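Local coordinates for protein versicolorin reductase (Brucella melitensis, PDB 4NIM) that probably catalyses NAD(P)-dependent oxidation or reduction, as a member of the short-chain dehydrogenase/reductase family with a Rossmann fold, at residues E75-C80 with P128-Q133. Sequence-based numbering, arbitrary orientation.
Sequences ENVEDC and PFFLIQ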
# COMPACT_ATOMS: atom_id res chain seq x y z
N GLU A 75 5.73 12.37 2.81
CA GLU A 75 6.62 12.63 4.00
C GLU A 75 5.96 13.60 4.96
O GLU A 75 6.35 13.71 6.11
CB GLU A 75 7.96 13.19 3.58
CG GLU A 75 8.74 12.22 2.73
CD GLU A 75 10.07 12.80 2.25
OE1 GLU A 75 10.75 13.53 3.04
OE2 GLU A 75 10.42 12.51 1.09
N ASN A 76 4.99 14.34 4.45
CA ASN A 76 4.29 15.31 5.26
C ASN A 76 3.00 14.68 5.80
O ASN A 76 2.05 14.39 5.04
CB ASN A 76 4.01 16.57 4.43
CG ASN A 76 3.26 17.66 5.19
OD1 ASN A 76 2.56 17.41 6.17
ND2 ASN A 76 3.36 18.89 4.70
N VAL A 77 2.95 14.51 7.12
CA VAL A 77 1.80 13.86 7.76
C VAL A 77 0.46 14.59 7.48
O VAL A 77 -0.58 13.97 7.35
CB VAL A 77 2.05 13.64 9.26
CG1 VAL A 77 0.82 13.07 9.97
CG2 VAL A 77 3.21 12.66 9.45
N GLU A 78 0.49 15.92 7.34
CA GLU A 78 -0.75 16.67 7.04
C GLU A 78 -1.29 16.33 5.64
O GLU A 78 -2.50 16.35 5.42
CB GLU A 78 -0.49 18.20 7.20
CG GLU A 78 -1.69 18.96 7.75
CD GLU A 78 -1.45 20.48 7.82
OE1 GLU A 78 -0.29 20.93 8.09
OE2 GLU A 78 -2.43 21.24 7.59
N ASP A 79 -0.39 16.05 4.69
CA ASP A 79 -0.75 15.60 3.36
C ASP A 79 -1.41 14.22 3.44
O ASP A 79 -2.45 13.95 2.79
CB ASP A 79 0.46 15.55 2.43
CG ASP A 79 0.85 16.90 1.88
OD1 ASP A 79 0.21 17.93 2.23
OD2 ASP A 79 1.76 16.93 1.03
N CYS A 80 -0.86 13.36 4.28
CA CYS A 80 -1.45 12.05 4.54
C CYS A 80 -2.88 12.19 5.03
O CYS A 80 -3.81 11.55 4.50
CB CYS A 80 -0.62 11.26 5.56
SG CYS A 80 1.01 10.82 4.88
N PRO A 128 1.77 5.13 5.98
CA PRO A 128 0.72 4.16 6.31
C PRO A 128 0.12 4.32 7.68
O PRO A 128 -1.09 4.20 7.83
CB PRO A 128 1.43 2.83 6.13
CG PRO A 128 2.40 3.11 4.99
CD PRO A 128 2.88 4.50 5.25
N PHE A 129 0.96 4.51 8.72
CA PHE A 129 0.40 4.70 10.03
C PHE A 129 -0.71 5.77 10.08
O PHE A 129 -1.81 5.52 10.60
CB PHE A 129 1.55 4.96 11.05
CG PHE A 129 1.11 4.99 12.48
CD1 PHE A 129 0.47 6.10 13.03
CD2 PHE A 129 1.41 3.91 13.31
CE1 PHE A 129 0.07 6.10 14.37
CE2 PHE A 129 1.01 3.90 14.61
CZ PHE A 129 0.36 4.99 15.17
N PHE A 130 -0.44 6.97 9.56
CA PHE A 130 -1.35 8.06 9.69
C PHE A 130 -2.51 7.98 8.66
O PHE A 130 -3.61 8.35 8.99
CB PHE A 130 -0.62 9.40 9.71
CG PHE A 130 0.06 9.60 10.99
CD1 PHE A 130 -0.69 9.94 12.11
CD2 PHE A 130 1.38 9.28 11.16
CE1 PHE A 130 -0.09 10.02 13.36
CE2 PHE A 130 1.97 9.35 12.41
CZ PHE A 130 1.24 9.75 13.51
N LEU A 131 -2.29 7.34 7.54
CA LEU A 131 -3.42 7.04 6.59
C LEU A 131 -4.37 6.03 7.22
O LEU A 131 -5.59 6.16 7.15
CB LEU A 131 -2.89 6.50 5.28
CG LEU A 131 -2.17 7.56 4.43
CD1 LEU A 131 -1.26 6.89 3.43
CD2 LEU A 131 -3.22 8.38 3.74
N ILE A 132 -3.78 5.04 7.91
CA ILE A 132 -4.56 4.03 8.60
C ILE A 132 -5.35 4.69 9.74
O ILE A 132 -6.55 4.41 9.90
CB ILE A 132 -3.67 2.89 9.13
CG1 ILE A 132 -3.19 1.99 7.98
CG2 ILE A 132 -4.43 2.01 10.13
CD1 ILE A 132 -2.01 1.10 8.31
N GLN A 133 -4.67 5.51 10.55
CA GLN A 133 -5.34 6.27 11.62
C GLN A 133 -6.60 6.96 11.07
O GLN A 133 -7.69 6.87 11.67
CB GLN A 133 -4.39 7.27 12.23
CG GLN A 133 -4.97 8.19 13.29
CD GLN A 133 -3.88 8.88 14.06
OE1 GLN A 133 -3.17 8.26 14.89
NE2 GLN A 133 -3.73 10.15 13.83
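Val-77 lays one methyl over the ring of Phe-130. Its CG1, anti to the backbone N (chi1 175°), is carried across to the neighbouring helix and meets Phe-130 CG at 3.7 Å. The same methyl lies 4.1 Å from the ring centroid, 26° off the normal, a CH-pi contact displaced toward the CB end of the ring. The opposite face is covered from within its own helix by Phe-129 CD1, 3.6 Å above the plane over the ring centre, so the ring is held between the two.

Deeper in the interface, Cys-80 and Leu-131 bring the backbones nearest, with their CA atoms 5.8 Å apart. Cys-80 CB faces Leu-131 CG at 4.2 Å, while the CD2 branch of Leu-131 turns to the carbonyl of Cys-80, 3.3 Å from O. Leu-131 also touches Leu-97 and Asn-99 of strand 96-99, and so joins the helix contact to the central sheet.

The first turn of helix 77-91 is capped by Asn-76, whose OD1 accepts a bent hydrogen bond from Glu-78 N (2.8 Å, 135° at the hydrogen).

Helices 77-91 and 114-142 flank the same face of the parallel Rossmann sheet. With no hydrogen bond between the two segments, the contact rests on van der Waals packing, mostly between apolar groups, with one methyl set close against a carbonyl oxygen; the cysteine-leucine pair is buried and the valine-phenylalanine pair lies on the more exposed side.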